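Side-chain contact in ancillary protein 1 (Streptococcus pyogenes, PDB 2XI9), which acts as a pilus-presented adhesin whose internal thioester bond is required for efficient host cell interaction: residues 229-234 against 239-244. Residues are numbered along the deposited sequence; the frame is centred on the assembly and turned at random.
Sequences QAIEYS and TQLRAA
Leu241 carries the helix side of this contact alone, meeting Ile231, Tyr233 and Gln229 of the preceding loop. Ile231 CD1 lies 3.6 Å from Leu241 CD2, and the two side chains run past each other in opposite directions. Ile231 CD1 also lies 4.1 Å from Leu241 CB. The other leucine methyl lies against the Tyr233 ring: Leu241 CD1 is 4.0 Å from both CD2 and CE2 of Tyr233, and it approaches the ring obliquely. Chi1 of -173° puts Leu241 CG anti to the backbone N, and with chi2 of 65° CD2 meets Ile231 while CD1 meets Tyr233.

One contact is of polar on apolar. Gln229 crosses Leu241 at about a right angle, and its NE2 rests 3.8 Å from Leu241 CD2. The polar end of Gln229 is held within the loop: OE1 accepts hydrogen bonds from the backbone N of Arg225 and of Glu226. NE2 makes a weak hydrogen bond to Gly223 O; together these probably steady the amide beside the leucine.

The contact lies in the thioester domain. It packs the loop that follows helix 209-222 against the first turns of helix 238-253. Helix 274-288 adjoins the same cluster, with Val279 touching both Leu241 and Tyr233, and Ile282 touching Tyr233.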
loop_
_atom_site.group_PDB
_atom_site.type_symbol
_atom_site.label_atom_id
_atom_site.label_comp_id
_atom_site.label_asym_id
_atom_site.label_seq_id
_atom_site.Cartn_x
_atom_site.Cartn_y
_atom_site.Cartn_z
ATOM N N GLN A 229 -1.446 20.998 9.469
ATOM C CA GLN A 229 -1.876 21.631 8.218
ATOM C C GLN A 229 -3.136 22.483 8.419
ATOM O O GLN A 229 -3.932 22.224 9.295
ATOM C CB GLN A 229 -2.122 20.616 7.102
ATOM C CG GLN A 229 -3.407 19.824 7.203
ATOM C CD GLN A 229 -3.596 18.924 6.001
ATOM O OE1 GLN A 229 -2.805 18.027 5.774
ATOM N NE2 GLN A 229 -4.654 19.142 5.246
ATOM N N ALA A 230 -3.292 23.470 7.560
ATOM C CA ALA A 230 -4.469 24.334 7.506
ATOM C C ALA A 230 -5.725 23.514 7.220
ATOM O O ALA A 230 -5.769 22.842 6.201
ATOM C CB ALA A 230 -4.268 25.328 6.387
ATOM N N ILE A 231 -6.725 23.530 8.103
ATOM C CA ILE A 231 -8.007 22.841 7.789
ATOM C C ILE A 231 -8.989 23.916 7.252
ATOM O O ILE A 231 -9.390 24.829 7.951
ATOM C CB ILE A 231 -8.649 22.106 8.993
ATOM C CG1 ILE A 231 -7.662 21.169 9.710
ATOM C CG2 ILE A 231 -9.848 21.287 8.504
ATOM C CD1 ILE A 231 -7.068 20.058 8.836
ATOM N N GLU A 232 -9.362 23.788 5.998
ATOM C CA GLU A 232 -10.116 24.824 5.320
ATOM C C GLU A 232 -11.617 24.630 5.484
ATOM O O GLU A 232 -12.375 25.577 5.363
ATOM C CB GLU A 232 -9.755 24.789 3.846
ATOM C CG GLU A 232 -8.261 24.988 3.607
ATOM C CD GLU A 232 -7.897 25.081 2.141
ATOM O OE1 GLU A 232 -8.455 24.309 1.305
ATOM O OE2 GLU A 232 -7.032 25.931 1.831
ATOM N N TYR A 233 -12.052 23.399 5.738
ATOM C CA TYR A 233 -13.482 23.156 5.847
ATOM C C TYR A 233 -13.960 23.725 7.182
ATOM O O TYR A 233 -13.385 23.457 8.243
ATOM C CB TYR A 233 -13.814 21.676 5.683
ATOM C CG TYR A 233 -13.326 21.088 4.366
ATOM C CD1 TYR A 233 -14.033 21.271 3.183
ATOM C CD2 TYR A 233 -12.153 20.368 4.311
ATOM C CE1 TYR A 233 -13.574 20.738 1.975
ATOM C CE2 TYR A 233 -11.680 19.834 3.121
ATOM C CZ TYR A 233 -12.392 20.013 1.951
ATOM O OH TYR A 233 -11.890 19.465 0.770
ATOM N N SER A 234 -15.019 24.512 7.112
ATOM C CA SER A 234 -15.500 25.278 8.256
ATOM C C SER A 234 -15.864 24.368 9.442
ATOM O O SER A 234 -16.622 23.416 9.280
ATOM C CB SER A 234 -16.736 26.118 7.869
ATOM O OG SER A 234 -16.405 27.162 6.964
ATOM N N THR A 239 -8.383 16.157 13.500
ATOM C CA THR A 239 -8.789 14.773 13.683
ATOM C C THR A 239 -9.993 14.438 12.798
ATOM O O THR A 239 -10.051 13.355 12.242
ATOM C CB THR A 239 -9.051 14.460 15.158
ATOM O OG1 THR A 239 -7.801 14.545 15.871
ATOM C CG2 THR A 239 -9.630 13.054 15.340
ATOM N N GLN A 240 -10.929 15.372 12.677
ATOM C CA GLN A 240 -12.111 15.169 11.842
ATOM C C GLN A 240 -11.706 15.021 10.350
ATOM O O GLN A 240 -12.218 14.131 9.660
ATOM C CB GLN A 240 -13.149 16.258 12.075
ATOM C CG GLN A 240 -13.851 16.119 13.441
ATOM C CD GLN A 240 -14.699 17.274 13.848
ATOM O OE1 GLN A 240 -14.563 18.389 13.338
ATOM N NE2 GLN A 240 -15.600 17.023 14.812
ATOM N N LEU A 241 -10.795 15.870 9.852
ATOM C CA LEU A 241 -10.347 15.697 8.479
ATOM C C LEU A 241 -9.609 14.373 8.307
ATOM O O LEU A 241 -9.796 13.681 7.287
ATOM C CB LEU A 241 -9.533 16.885 7.949
ATOM C CG LEU A 241 -9.164 16.858 6.472
ATOM C CD1 LEU A 241 -10.420 16.947 5.609
ATOM C CD2 LEU A 241 -8.136 18.034 6.114
ATOM N N ARG A 242 -8.797 13.998 9.295
ATOM C CA ARG A 242 -8.111 12.709 9.259
ATOM C C ARG A 242 -9.121 11.546 9.135
ATOM O O ARG A 242 -8.956 10.651 8.326
ATOM C CB ARG A 242 -7.219 12.557 10.498
ATOM C CG ARG A 242 -6.216 11.399 10.428
ATOM C CD ARG A 242 -5.197 11.532 11.528
ATOM N NE ARG A 242 -4.140 10.518 11.411
ATOM C CZ ARG A 242 -2.947 10.607 11.959
ATOM N NH1 ARG A 242 -2.604 11.666 12.689
ATOM N NH2 ARG A 242 -2.098 9.598 11.790
ATOM N N ALA A 243 -10.152 11.560 9.964
ATOM C CA ALA A 243 -11.178 10.547 9.914
ATOM C C ALA A 243 -11.916 10.527 8.574
ATOM O O ALA A 243 -12.141 9.460 8.023
ATOM C CB ALA A 243 -12.151 10.715 11.027
ATOM N N ALA A 244 -12.285 11.700 8.070
ATOM C CA ALA A 244 -12.994 11.804 6.808
ATOM C C ALA A 244 -12.132 11.198 5.716
ATOM O O ALA A 244 -12.654 10.523 4.846
ATOM C CB ALA A 244 -13.347 13.280 6.510
#